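Local coordinates for phosphate ABC transporter, periplasmic phosphate-binding protein (Borrelia burgdorferi, PDB 4N13), which binds inorganic phosphate with micromolar affinity as the solute-binding lipoprotein of the PstSACB ABC transporter, which imports phosphate into the cell, at residues A88-T93 with G190-S195; A108-G113 with A126-I131; E172-T177 with I196-N201; L200-L203 with Y209-K212; N206-Y209 with E213-N216. All coordinates share one frame; numbering follows the deposited sequence.

Contact 1: A88-T93 with G190-S195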
# COMPACT_ATOMS: atom_id res chain seq x y z
N ALA A 88 -0.68 -0.45 -3.65
CA ALA A 88 -1.92 -1.23 -3.73
C ALA A 88 -1.68 -2.72 -3.71
O ALA A 88 -0.67 -3.21 -4.21
CB ALA A 88 -2.69 -0.85 -5.00
N LEU A 89 -2.64 -3.44 -3.15
CA LEU A 89 -2.61 -4.91 -3.14
C LEU A 89 -3.88 -5.43 -3.78
O LEU A 89 -4.94 -4.79 -3.71
CB LEU A 89 -2.48 -5.47 -1.73
CG LEU A 89 -1.17 -5.05 -1.07
CD1 LEU A 89 -1.37 -3.78 -0.23
CD2 LEU A 89 -0.61 -6.20 -0.28
N ILE A 90 -3.76 -6.61 -4.37
CA ILE A 90 -4.85 -7.25 -5.07
C ILE A 90 -4.96 -8.70 -4.61
O ILE A 90 -4.00 -9.28 -4.10
CB ILE A 90 -4.63 -7.18 -6.60
CG1 ILE A 90 -3.46 -8.05 -7.04
CG2 ILE A 90 -4.41 -5.73 -7.00
CD1 ILE A 90 -3.16 -8.00 -8.55
N PHE A 91 -6.16 -9.23 -4.73
CA PHE A 91 -6.46 -10.59 -4.32
C PHE A 91 -6.62 -11.49 -5.54
O PHE A 91 -7.35 -11.17 -6.48
CB PHE A 91 -7.71 -10.59 -3.44
CG PHE A 91 -7.40 -10.11 -2.05
CD1 PHE A 91 -7.11 -11.02 -1.05
CD2 PHE A 91 -7.30 -8.77 -1.76
CE1 PHE A 91 -6.77 -10.61 0.23
CE2 PHE A 91 -6.95 -8.35 -0.46
CZ PHE A 91 -6.71 -9.28 0.51
N ILE A 92 -5.92 -12.61 -5.50
CA ILE A 92 -5.92 -13.57 -6.59
C ILE A 92 -6.46 -14.90 -6.09
O ILE A 92 -6.28 -15.27 -4.91
CB ILE A 92 -4.53 -13.77 -7.22
CG1 ILE A 92 -3.47 -14.11 -6.19
CG2 ILE A 92 -4.14 -12.49 -7.98
CD1 ILE A 92 -2.18 -14.61 -6.80
N THR A 93 -7.13 -15.62 -6.99
CA THR A 93 -7.66 -16.93 -6.64
C THR A 93 -7.30 -17.94 -7.70
O THR A 93 -6.98 -17.61 -8.85
CB THR A 93 -9.20 -16.93 -6.47
OG1 THR A 93 -9.84 -16.80 -7.73
CG2 THR A 93 -9.67 -15.82 -5.55
N GLY A 190 1.84 -4.58 -8.69
CA GLY A 190 2.86 -4.74 -9.72
C GLY A 190 2.99 -6.16 -10.23
O GLY A 190 3.62 -6.38 -11.26
N TYR A 191 2.43 -7.13 -9.50
CA TYR A 191 2.48 -8.53 -9.88
C TYR A 191 1.22 -9.00 -10.59
O TYR A 191 1.09 -10.18 -10.87
CB TYR A 191 2.71 -9.37 -8.63
CG TYR A 191 4.12 -9.28 -8.15
CD1 TYR A 191 5.08 -10.18 -8.63
CD2 TYR A 191 4.51 -8.30 -7.23
CE1 TYR A 191 6.39 -10.11 -8.22
CE2 TYR A 191 5.85 -8.22 -6.81
CZ TYR A 191 6.77 -9.13 -7.32
OH TYR A 191 8.08 -9.08 -6.93
N ALA A 192 0.32 -8.07 -10.93
CA ALA A 192 -0.92 -8.43 -11.62
C ALA A 192 -0.63 -9.14 -12.93
O ALA A 192 -1.23 -10.18 -13.24
CB ALA A 192 -1.79 -7.18 -11.84
N LYS A 193 0.27 -8.58 -13.74
CA LYS A 193 0.57 -9.19 -15.03
C LYS A 193 1.05 -10.64 -14.86
O LYS A 193 0.64 -11.55 -15.60
CB LYS A 193 1.61 -8.36 -15.80
CG LYS A 193 2.02 -8.95 -17.14
CD LYS A 193 3.02 -8.04 -17.85
CE LYS A 193 3.47 -8.58 -19.20
NZ LYS A 193 4.31 -7.58 -19.91
N ASN A 194 1.94 -10.84 -13.89
CA ASN A 194 2.48 -12.16 -13.59
C ASN A 194 1.39 -13.14 -13.19
O ASN A 194 1.45 -14.32 -13.52
CB ASN A 194 3.50 -12.06 -12.45
CG ASN A 194 4.52 -10.99 -12.67
OD1 ASN A 194 4.23 -9.79 -12.58
ND2 ASN A 194 5.74 -11.40 -12.96
N SER A 195 0.39 -12.67 -12.46
CA SER A 195 -0.69 -13.55 -12.02
C SER A 195 -1.60 -13.96 -13.18
O SER A 195 -2.05 -15.10 -13.26
CB SER A 195 -1.48 -12.93 -10.85
OG SER A 195 -2.32 -11.86 -11.24
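With chi1 at 68°, I90 holds CG1 between its backbone N and its carbonyl carbon, and an extended chi2 of -179° carries CD1 straight out to the first turn of helix 192-197, onto A192. There I90 CD1 sits 3.7 Å from A192 CB and 3.8 Å from A192 CA, a methyl lying against the alanine. I92, two residues further along the same strand face, has a similar first torsion but uses its other branch: CG2, turned anti to the carbonyl carbon, is 3.9 Å from S195 CB. S195 is modelled in two conformers; in one of them OG bonds back to A192 O at 2.8 Å, which would satisfy the hydroxyl within the helix while its flank rests on the isoleucine methyl. No hydrogen bond joins strand to helix, so the seam is apolar packing, three of its four residues buried. Y191 is the N-cap, and its carbonyl O takes S195 N at 3.0 Å to close the first turn. This is a helix laid on the sheet of the two-lobed class II binding-protein fold. Strand 80-93 runs between strands 183-188 and 201-205, antiparallel to both; I187 and I202 line the same seam, and I92 also reaches I174 and T177 of helix 170-179.

Contact 2: A108-G113 with A126-I131; sequences AKILNG and AKINFI
F130 reaches over to L111, and its ring can be followed outward atom by atom. CB leads to a ring placed by a chi1 of 168°, CG anti to the backbone N, which sends it from strand 129-133 toward the last turn of helix 104-111. CD1 is the first atom to feel the leucine, at 4.2 Å from L111 CD2. One bond further out, F130 CE1 closes to 3.4 Å on L111 CD2, a tight methyl-to-ring approach, and at the tip F130 CZ is 3.6 Å from that methyl. F130 CE2, beyond CZ, lies 3.9 Å from L111 O. The leucine comes in obliquely, and the two side chains run at about a right angle.

I110 and I128 form a second crossing of the same kind: I110 CG1 is 3.9 Å from I128 CD1, and their CG2 methyls, I110 to I128, are 4.1 Å apart. Just beyond, the helix ends in a Schellman motif at G113, whose phi of 89° turns the chain away.

The two pairs join the last turn of helix 104-111 to strand 129-133 and the residue before it, across a 12-residue link without helix or strand. L111 also packs on I143 and L147 of helix 138-151, while I110 and I128 both lean on I184 of strand 183-188, the parallel neighbour of strand 129-133.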
# COMPACT_ATOMS: atom_id res chain seq x y z
N ALA A 108 -12.56 -9.65 4.56
CA ALA A 108 -11.99 -9.63 5.89
C ALA A 108 -12.38 -10.86 6.69
O ALA A 108 -11.58 -11.38 7.46
CB ALA A 108 -12.40 -8.38 6.62
N LYS A 109 -13.60 -11.36 6.50
CA LYS A 109 -14.05 -12.56 7.19
C LYS A 109 -13.38 -13.82 6.64
O LYS A 109 -13.21 -14.80 7.36
CB LYS A 109 -15.57 -12.66 7.10
CG LYS A 109 -16.30 -11.66 7.99
CD LYS A 109 -17.81 -11.70 7.73
CE LYS A 109 -18.55 -10.77 8.65
NZ LYS A 109 -20.01 -10.86 8.44
N ILE A 110 -12.97 -13.83 5.36
CA ILE A 110 -12.13 -14.94 4.87
C ILE A 110 -10.76 -14.85 5.56
O ILE A 110 -10.22 -15.84 6.06
CB ILE A 110 -11.98 -14.92 3.32
CG1 ILE A 110 -13.33 -15.23 2.67
CG2 ILE A 110 -10.89 -15.87 2.88
CD1 ILE A 110 -13.36 -15.09 1.17
N LEU A 111 -10.22 -13.64 5.61
CA LEU A 111 -8.90 -13.44 6.17
C LEU A 111 -8.79 -13.80 7.63
O LEU A 111 -7.73 -14.25 8.06
CB LEU A 111 -8.43 -12.00 5.93
CG LEU A 111 -8.25 -11.61 4.48
CD1 LEU A 111 -7.99 -10.13 4.33
CD2 LEU A 111 -7.11 -12.38 3.90
N ASN A 112 -9.85 -13.55 8.40
CA ASN A 112 -9.82 -13.82 9.83
C ASN A 112 -10.42 -15.17 10.19
O ASN A 112 -10.47 -15.52 11.37
CB ASN A 112 -10.45 -12.68 10.64
CG ASN A 112 -11.91 -12.89 10.94
OD1 ASN A 112 -12.66 -13.49 10.16
ND2 ASN A 112 -12.34 -12.38 12.09
N GLY A 113 -10.84 -15.95 9.20
CA GLY A 113 -11.31 -17.29 9.47
C GLY A 113 -12.78 -17.45 9.79
O GLY A 113 -13.21 -18.58 10.04
N ALA A 126 -16.71 -25.83 -1.24
CA ALA A 126 -15.27 -26.09 -1.26
C ALA A 126 -14.63 -25.30 -0.14
O ALA A 126 -14.85 -24.11 -0.01
CB ALA A 126 -14.68 -25.68 -2.59
N LYS A 127 -13.83 -25.99 0.67
CA LYS A 127 -13.09 -25.35 1.74
C LYS A 127 -12.14 -24.32 1.11
O LYS A 127 -11.58 -24.55 0.04
CB LYS A 127 -12.31 -26.40 2.52
CG LYS A 127 -11.47 -25.87 3.66
CD LYS A 127 -12.32 -25.68 4.92
CE LYS A 127 -11.48 -25.23 6.10
NZ LYS A 127 -12.30 -25.05 7.30
N ILE A 128 -11.99 -23.17 1.75
CA ILE A 128 -11.09 -22.13 1.28
C ILE A 128 -9.68 -22.43 1.77
O ILE A 128 -9.45 -22.57 2.98
CB ILE A 128 -11.51 -20.75 1.82
CG1 ILE A 128 -12.92 -20.41 1.35
CG2 ILE A 128 -10.51 -19.68 1.39
CD1 ILE A 128 -13.45 -19.08 1.83
N ASN A 129 -8.73 -22.49 0.84
CA ASN A 129 -7.32 -22.54 1.18
C ASN A 129 -6.75 -21.13 1.11
O ASN A 129 -6.49 -20.58 0.04
CB ASN A 129 -6.59 -23.48 0.22
CG ASN A 129 -6.84 -24.91 0.55
OD1 ASN A 129 -6.72 -25.32 1.70
ND2 ASN A 129 -7.21 -25.70 -0.46
N PHE A 130 -6.60 -20.53 2.28
CA PHE A 130 -6.08 -19.17 2.40
C PHE A 130 -4.56 -19.21 2.41
O PHE A 130 -3.95 -19.86 3.27
CB PHE A 130 -6.61 -18.56 3.69
CG PHE A 130 -5.94 -17.28 4.08
CD1 PHE A 130 -5.72 -16.27 3.15
CD2 PHE A 130 -5.58 -17.06 5.41
CE1 PHE A 130 -5.11 -15.08 3.53
CE2 PHE A 130 -4.98 -15.85 5.79
CZ PHE A 130 -4.75 -14.87 4.85
N ILE A 131 -3.95 -18.47 1.48
CA ILE A 131 -2.50 -18.35 1.37
C ILE A 131 -2.15 -16.98 1.94
O ILE A 131 -2.60 -15.96 1.44
CB ILE A 131 -2.06 -18.44 -0.09
CG1 ILE A 131 -2.47 -19.81 -0.67
CG2 ILE A 131 -0.57 -18.21 -0.21
CD1 ILE A 131 -2.49 -19.85 -2.19

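Contact 3: E172-T177 with I196-N201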
# COMPACT_ATOMS: atom_id res chain seq x y z
N GLU A 172 5.87 -16.22 -4.79
CA GLU A 172 5.41 -17.48 -4.21
C GLU A 172 3.91 -17.51 -3.93
O GLU A 172 3.31 -18.58 -3.98
CB GLU A 172 6.19 -17.85 -2.94
CG GLU A 172 5.85 -19.22 -2.38
CD GLU A 172 5.83 -20.35 -3.39
OE1 GLU A 172 6.54 -20.30 -4.42
OE2 GLU A 172 5.08 -21.31 -3.12
N VAL A 173 3.27 -16.37 -3.63
CA VAL A 173 1.81 -16.38 -3.56
C VAL A 173 1.23 -16.85 -4.90
O VAL A 173 0.31 -17.66 -4.93
CB VAL A 173 1.20 -15.01 -3.17
CG1 VAL A 173 -0.33 -15.11 -3.17
CG2 VAL A 173 1.68 -14.54 -1.83
N ILE A 174 1.75 -16.33 -6.00
CA ILE A 174 1.27 -16.71 -7.31
C ILE A 174 1.48 -18.21 -7.55
O ILE A 174 0.57 -18.90 -7.98
CB ILE A 174 1.97 -15.85 -8.40
CG1 ILE A 174 1.48 -14.41 -8.31
CG2 ILE A 174 1.71 -16.40 -9.77
CD1 ILE A 174 2.33 -13.43 -9.12
N GLU A 175 2.69 -18.69 -7.29
CA GLU A 175 2.96 -20.10 -7.53
C GLU A 175 2.09 -21.00 -6.66
O GLU A 175 1.51 -21.98 -7.12
CB GLU A 175 4.43 -20.43 -7.31
CG GLU A 175 4.76 -21.86 -7.75
CD GLU A 175 6.24 -22.15 -7.77
OE1 GLU A 175 6.90 -21.76 -8.74
OE2 GLU A 175 6.74 -22.77 -6.80
N LYS A 176 1.96 -20.65 -5.39
CA LYS A 176 1.18 -21.45 -4.47
C LYS A 176 -0.31 -21.45 -4.88
O LYS A 176 -0.97 -22.48 -4.81
CB LYS A 176 1.35 -20.93 -3.03
CG LYS A 176 0.67 -21.80 -1.97
CD LYS A 176 1.32 -23.16 -1.77
CE LYS A 176 2.70 -23.08 -1.15
NZ LYS A 176 3.29 -24.44 -1.00
N THR A 177 -0.83 -20.30 -5.29
CA THR A 177 -2.22 -20.21 -5.70
C THR A 177 -2.44 -21.10 -6.93
O THR A 177 -3.46 -21.81 -7.03
CB THR A 177 -2.59 -18.74 -6.01
OG1 THR A 177 -2.45 -17.96 -4.83
CG2 THR A 177 -4.02 -18.64 -6.48
N ILE A 196 -1.82 -13.01 -14.09
CA ILE A 196 -2.59 -13.25 -15.29
C ILE A 196 -1.85 -14.25 -16.21
O ILE A 196 -2.44 -15.22 -16.69
CB ILE A 196 -2.86 -11.90 -16.00
CG1 ILE A 196 -3.92 -11.10 -15.22
CG2 ILE A 196 -3.27 -12.09 -17.44
CD1 ILE A 196 -5.29 -11.77 -15.17
N GLU A 197 -0.56 -14.02 -16.44
CA GLU A 197 0.24 -14.91 -17.28
C GLU A 197 0.25 -16.33 -16.72
O GLU A 197 0.47 -17.29 -17.47
CB GLU A 197 1.68 -14.38 -17.41
CG GLU A 197 1.80 -13.13 -18.27
CD GLU A 197 3.12 -12.37 -18.09
OE1 GLU A 197 3.82 -12.58 -17.07
OE2 GLU A 197 3.44 -11.53 -18.95
N LYS A 198 0.03 -16.46 -15.41
CA LYS A 198 -0.04 -17.76 -14.74
C LYS A 198 -1.47 -18.36 -14.77
O LYS A 198 -1.69 -19.49 -14.33
CB LYS A 198 0.42 -17.58 -13.29
CG LYS A 198 0.74 -18.84 -12.54
CD LYS A 198 2.04 -19.47 -13.06
CE LYS A 198 2.66 -20.40 -12.04
NZ LYS A 198 3.86 -21.10 -12.59
N GLY A 199 -2.43 -17.62 -15.31
CA GLY A 199 -3.78 -18.12 -15.46
C GLY A 199 -4.64 -17.99 -14.21
O GLY A 199 -5.66 -18.67 -14.10
N LEU A 200 -4.29 -17.08 -13.31
CA LEU A 200 -5.06 -16.89 -12.10
C LEU A 200 -6.11 -15.82 -12.31
O LEU A 200 -6.18 -15.25 -13.38
CB LEU A 200 -4.14 -16.56 -10.92
CG LEU A 200 -3.03 -17.59 -10.74
CD1 LEU A 200 -2.12 -17.16 -9.58
CD2 LEU A 200 -3.56 -19.01 -10.54
N ASN A 201 -6.98 -15.63 -11.33
CA ASN A 201 -8.03 -14.62 -11.40
C ASN A 201 -7.85 -13.54 -10.35
O ASN A 201 -7.71 -13.87 -9.19
CB ASN A 201 -9.41 -15.25 -11.23
CG ASN A 201 -10.53 -14.33 -11.75
OD1 ASN A 201 -10.58 -14.02 -12.94
ND2 ASN A 201 -11.34 -13.81 -10.86
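K198 and L200 bracket G199, the positive-phi glycine of the Schellman motif that ends helix 192-197; K198 lies on I174 of helix 170-179, while L200 reaches both I174 and T177. In this lobe of the class II binding-protein fold, helix 192-197 connects strands 183-188 and 201-205, which flank strand 80-93, and helix 170-179 lies beside it on the same sheet. The methyl I174 CG2 is the shared point: K198 CG meets it at 3.8 Å and L200 CD1 at 3.9 Å. The leucine methyl goes deeper, with L200 CD1 3.6 Å from I174 O, and T177 CG2 comes within 3.9 Å of L200 CD1 from the next turn of the helix. L200 also packs on I92 of strand 80-93.

K198 lies on the solvent side. Its chi1 of -165°, CG anti to the backbone N, lays CG on the isoleucine methyl, and a bend at chi2 then leads the rest of the chain off toward E175; K198 NZ and E175 OE1 remain 4.9 Å apart, too far for a salt bridge, though the opposite charges probably attract weakly.

In T177 one torsion, chi1 -63°, both puts CG2 on the leucine and brings OG1 to V173 O: T177 OG1 donates to V173 O at 2.8 Å from above the carbonyl plane, 35° out of it, while T177 N, 2.9 Å from V173 O, approaches from the opposite face.

Contact 4: L200-L203 with Y209-K212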
# COMPACT_ATOMS: atom_id res chain seq x y z
N LEU A 200 -4.29 -17.08 -13.31
CA LEU A 200 -5.06 -16.89 -12.10
C LEU A 200 -6.11 -15.82 -12.31
O LEU A 200 -6.18 -15.25 -13.38
CB LEU A 200 -4.14 -16.56 -10.92
CG LEU A 200 -3.03 -17.59 -10.74
CD1 LEU A 200 -2.12 -17.16 -9.58
CD2 LEU A 200 -3.56 -19.01 -10.54
N ASN A 201 -6.98 -15.63 -11.33
CA ASN A 201 -8.03 -14.62 -11.40
C ASN A 201 -7.85 -13.54 -10.35
O ASN A 201 -7.71 -13.87 -9.19
CB ASN A 201 -9.41 -15.25 -11.23
CG ASN A 201 -10.53 -14.33 -11.75
OD1 ASN A 201 -10.58 -14.02 -12.94
ND2 ASN A 201 -11.34 -13.81 -10.86
N ILE A 202 -7.90 -12.28 -10.76
CA ILE A 202 -7.86 -11.15 -9.84
C ILE A 202 -9.29 -10.75 -9.50
O ILE A 202 -10.10 -10.49 -10.39
CB ILE A 202 -7.16 -9.94 -10.48
CG1 ILE A 202 -5.71 -10.30 -10.84
CG2 ILE A 202 -7.21 -8.74 -9.54
CD1 ILE A 202 -5.05 -9.35 -11.80
N LEU A 203 -9.61 -10.69 -8.21
CA LEU A 203 -10.94 -10.32 -7.77
C LEU A 203 -11.18 -8.83 -7.86
O LEU A 203 -10.30 -8.02 -7.56
CB LEU A 203 -11.14 -10.74 -6.31
CG LEU A 203 -11.18 -12.23 -6.02
CD1 LEU A 203 -11.27 -12.48 -4.54
CD2 LEU A 203 -12.30 -12.93 -6.78
N TYR A 209 -12.47 -3.13 -9.85
CA TYR A 209 -11.16 -3.66 -10.20
C TYR A 209 -10.10 -2.64 -9.89
O TYR A 209 -10.33 -1.44 -10.04
CB TYR A 209 -11.11 -4.06 -11.67
CG TYR A 209 -11.83 -5.36 -11.92
CD1 TYR A 209 -11.27 -6.58 -11.53
CD2 TYR A 209 -13.09 -5.38 -12.50
CE1 TYR A 209 -11.92 -7.76 -11.72
CE2 TYR A 209 -13.75 -6.57 -12.71
CZ TYR A 209 -13.16 -7.76 -12.33
OH TYR A 209 -13.80 -8.97 -12.53
N PRO A 210 -8.91 -3.11 -9.46
CA PRO A 210 -7.80 -2.23 -9.13
C PRO A 210 -7.09 -1.75 -10.40
O PRO A 210 -6.43 -2.51 -11.08
CB PRO A 210 -6.89 -3.11 -8.26
CG PRO A 210 -7.22 -4.52 -8.65
CD PRO A 210 -8.62 -4.53 -9.16
N THR A 211 -7.29 -0.48 -10.72
CA THR A 211 -6.70 0.17 -11.89
C THR A 211 -6.15 1.52 -11.45
O THR A 211 -6.48 2.02 -10.38
CB THR A 211 -7.73 0.41 -13.01
OG1 THR A 211 -8.63 1.46 -12.62
CG2 THR A 211 -8.52 -0.86 -13.31
N LYS A 212 -5.32 2.15 -12.27
CA LYS A 212 -4.81 3.45 -11.88
C LYS A 212 -5.97 4.42 -11.60
O LYS A 212 -5.91 5.21 -10.65
CB LYS A 212 -3.88 4.00 -12.94
CG LYS A 212 -3.17 5.28 -12.49
CD LYS A 212 -2.06 5.65 -13.43
CE LYS A 212 -1.31 6.88 -12.95
NZ LYS A 212 -0.16 7.15 -13.85
O HOH W 1 -12.74 -11.07 -10.95
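Y209 turns the edge of its ring to the strand: CE1 lies 3.5 Å from I202 O, near the ring plane, so the carbonyl looks at a C-H of the aromatic rim and not at the face. A chi1 of -76°, with CG beside the backbone N, brings the ring there. L203 follows with its backbone alone, L203 C being 4.1 Å from Y209 CE1, since its CB points away from the loop. The phenol end of the same ring meets a water that stitches the two segments together. Y209 OH donates to it at 2.8 Å, N201 ND2 donates to it at 3.1 Å, and the water in turn donates to I202 O at 2.8 Å, so that this carbonyl has both the water and the ring edge against it.

In the sheet of the binding-protein fold, strand 201-205 is antiparallel to strand 80-93; the loop after it folds back so that Y209 and P210 lie against residues 201-203, and T211 then N-caps helix 212-216. P210, the next residue after the tyrosine, sets its ring against the strand: P210 CG is 4.3 Å from I202 CG2, and P210 CD is 4.2 Å from L203 O. I202 also packs on A192 and S195 of helix 192-197, while P210 touches I90 and Y220.

Contact 5: N206-Y209 with E213-N216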
# COMPACT_ATOMS: atom_id res chain seq x y z
N ASN A 206 -15.60 -4.80 -3.76
CA ASN A 206 -16.71 -3.84 -3.77
C ASN A 206 -17.03 -3.46 -5.22
O ASN A 206 -17.22 -2.28 -5.53
CB ASN A 206 -16.42 -2.56 -2.96
CG ASN A 206 -15.98 -2.83 -1.56
OD1 ASN A 206 -16.33 -3.83 -0.95
ND2 ASN A 206 -15.28 -1.86 -1.00
N SER A 207 -17.05 -4.46 -6.10
CA SER A 207 -17.40 -4.26 -7.51
C SER A 207 -16.42 -3.38 -8.25
O SER A 207 -16.74 -2.87 -9.31
CB SER A 207 -18.82 -3.74 -7.67
OG SER A 207 -19.74 -4.70 -7.19
N THR A 208 -15.20 -3.29 -7.75
CA THR A 208 -14.19 -2.41 -8.30
C THR A 208 -12.91 -3.17 -8.60
O THR A 208 -12.32 -3.79 -7.71
CB THR A 208 -13.86 -1.27 -7.31
OG1 THR A 208 -15.06 -0.66 -6.84
CG2 THR A 208 -12.96 -0.23 -7.96
N TYR A 209 -12.47 -3.13 -9.85
CA TYR A 209 -11.16 -3.66 -10.20
C TYR A 209 -10.10 -2.64 -9.89
O TYR A 209 -10.33 -1.44 -10.04
CB TYR A 209 -11.11 -4.06 -11.67
CG TYR A 209 -11.83 -5.36 -11.92
CD1 TYR A 209 -11.27 -6.58 -11.53
CD2 TYR A 209 -13.09 -5.38 -12.50
CE1 TYR A 209 -11.92 -7.76 -11.72
CE2 TYR A 209 -13.75 -6.57 -12.71
CZ TYR A 209 -13.16 -7.76 -12.33
OH TYR A 209 -13.80 -8.97 -12.53
N GLU A 213 -7.04 4.36 -12.38
CA GLU A 213 -8.17 5.28 -12.19
C GLU A 213 -8.93 5.02 -10.89
O GLU A 213 -9.27 5.96 -10.15
CB GLU A 213 -9.14 5.19 -13.37
CG GLU A 213 -8.59 5.73 -14.69
CD GLU A 213 -8.27 7.23 -14.67
OE1 GLU A 213 -8.92 7.97 -13.90
OE2 GLU A 213 -7.37 7.66 -15.43
N THR A 214 -9.21 3.75 -10.59
CA THR A 214 -10.00 3.45 -9.40
C THR A 214 -9.17 3.60 -8.13
O THR A 214 -9.70 3.87 -7.07
CB THR A 214 -10.61 2.05 -9.45
OG1 THR A 214 -9.56 1.09 -9.48
CG2 THR A 214 -11.56 1.90 -10.64
N ILE A 215 -7.86 3.41 -8.24
CA ILE A 215 -7.02 3.60 -7.07
C ILE A 215 -6.88 5.11 -6.80
O ILE A 215 -7.00 5.56 -5.65
CB ILE A 215 -5.68 2.87 -7.23
CG1 ILE A 215 -5.94 1.35 -7.20
CG2 ILE A 215 -4.71 3.30 -6.13
CD1 ILE A 215 -4.79 0.49 -7.74
N ASN A 216 -6.65 5.90 -7.84
CA ASN A 216 -6.59 7.34 -7.67
C ASN A 216 -7.87 7.96 -7.12
O ASN A 216 -7.83 8.90 -6.34
CB ASN A 216 -6.16 8.03 -8.96
CG ASN A 216 -4.66 8.22 -9.03
OD1 ASN A 216 -4.13 9.22 -8.57
ND2 ASN A 216 -3.95 7.22 -9.53
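One hydrogen bond crosses from helix to loop: T214 OG1 donates to Y209 O at 2.7 Å. It lies in the carbonyl plane, with a C=O...donor angle of 146°. A chi1 of 63° sets the T214 hydroxyl between its backbone N and carbonyl carbon, facing back toward the start of the helix, and the same OG1 accepts from T211 N. T211 is the N-cap and T214 the third residue of helix 212-216, so that second bond is the N3-to-N-cap half of a capping box. The hydroxyl thus has a partner for its proton and one for its oxygen, which fixes its rotation.

Inside the loop, T208 OG1 donates to N206 O at 3.0 Å, coming from well above that carbonyl's plane. This bond spans N206 and S207, two successive residues with positive phi.

The apolar part is threonine on threonine. T208 CG2 lies 3.6 Å from T214 CB and 3.7 Å from T214 CG2, the two side chains lying alongside and pointing opposite ways, and T214 CG2 is also 3.6 Å from Y209 O.

Around this, N206 makes a backbone hydrogen bond with I102 of strand 101-102; in the loop after the helix, K219 is touched by T208 and Y220 by T214. I215, on another face of the helix, rests on Y86 and A88 of strand 80-93.

How the contacts relate
From the N terminus, strand 80-93 opens contact 1, whose long loop runs to helix 192-197. Contact 2 closes wholly within it, tying helix 104-111 to strand 129-133. Contact 3 begins before contact 1 has closed and ends after it, so the two cross, joining helix 170-179 to the far end of helix 192-197. Contact 4 takes up L200 and N201 where contact 3 stops, and contact 5 interlocks with it through Y209, leading into helix 212-216. Strand 80-93 is common ground: T93 bonds to N201, F91 to L203, F91 packs on L111 of contact 2, and A88 meets I215 of contact 5.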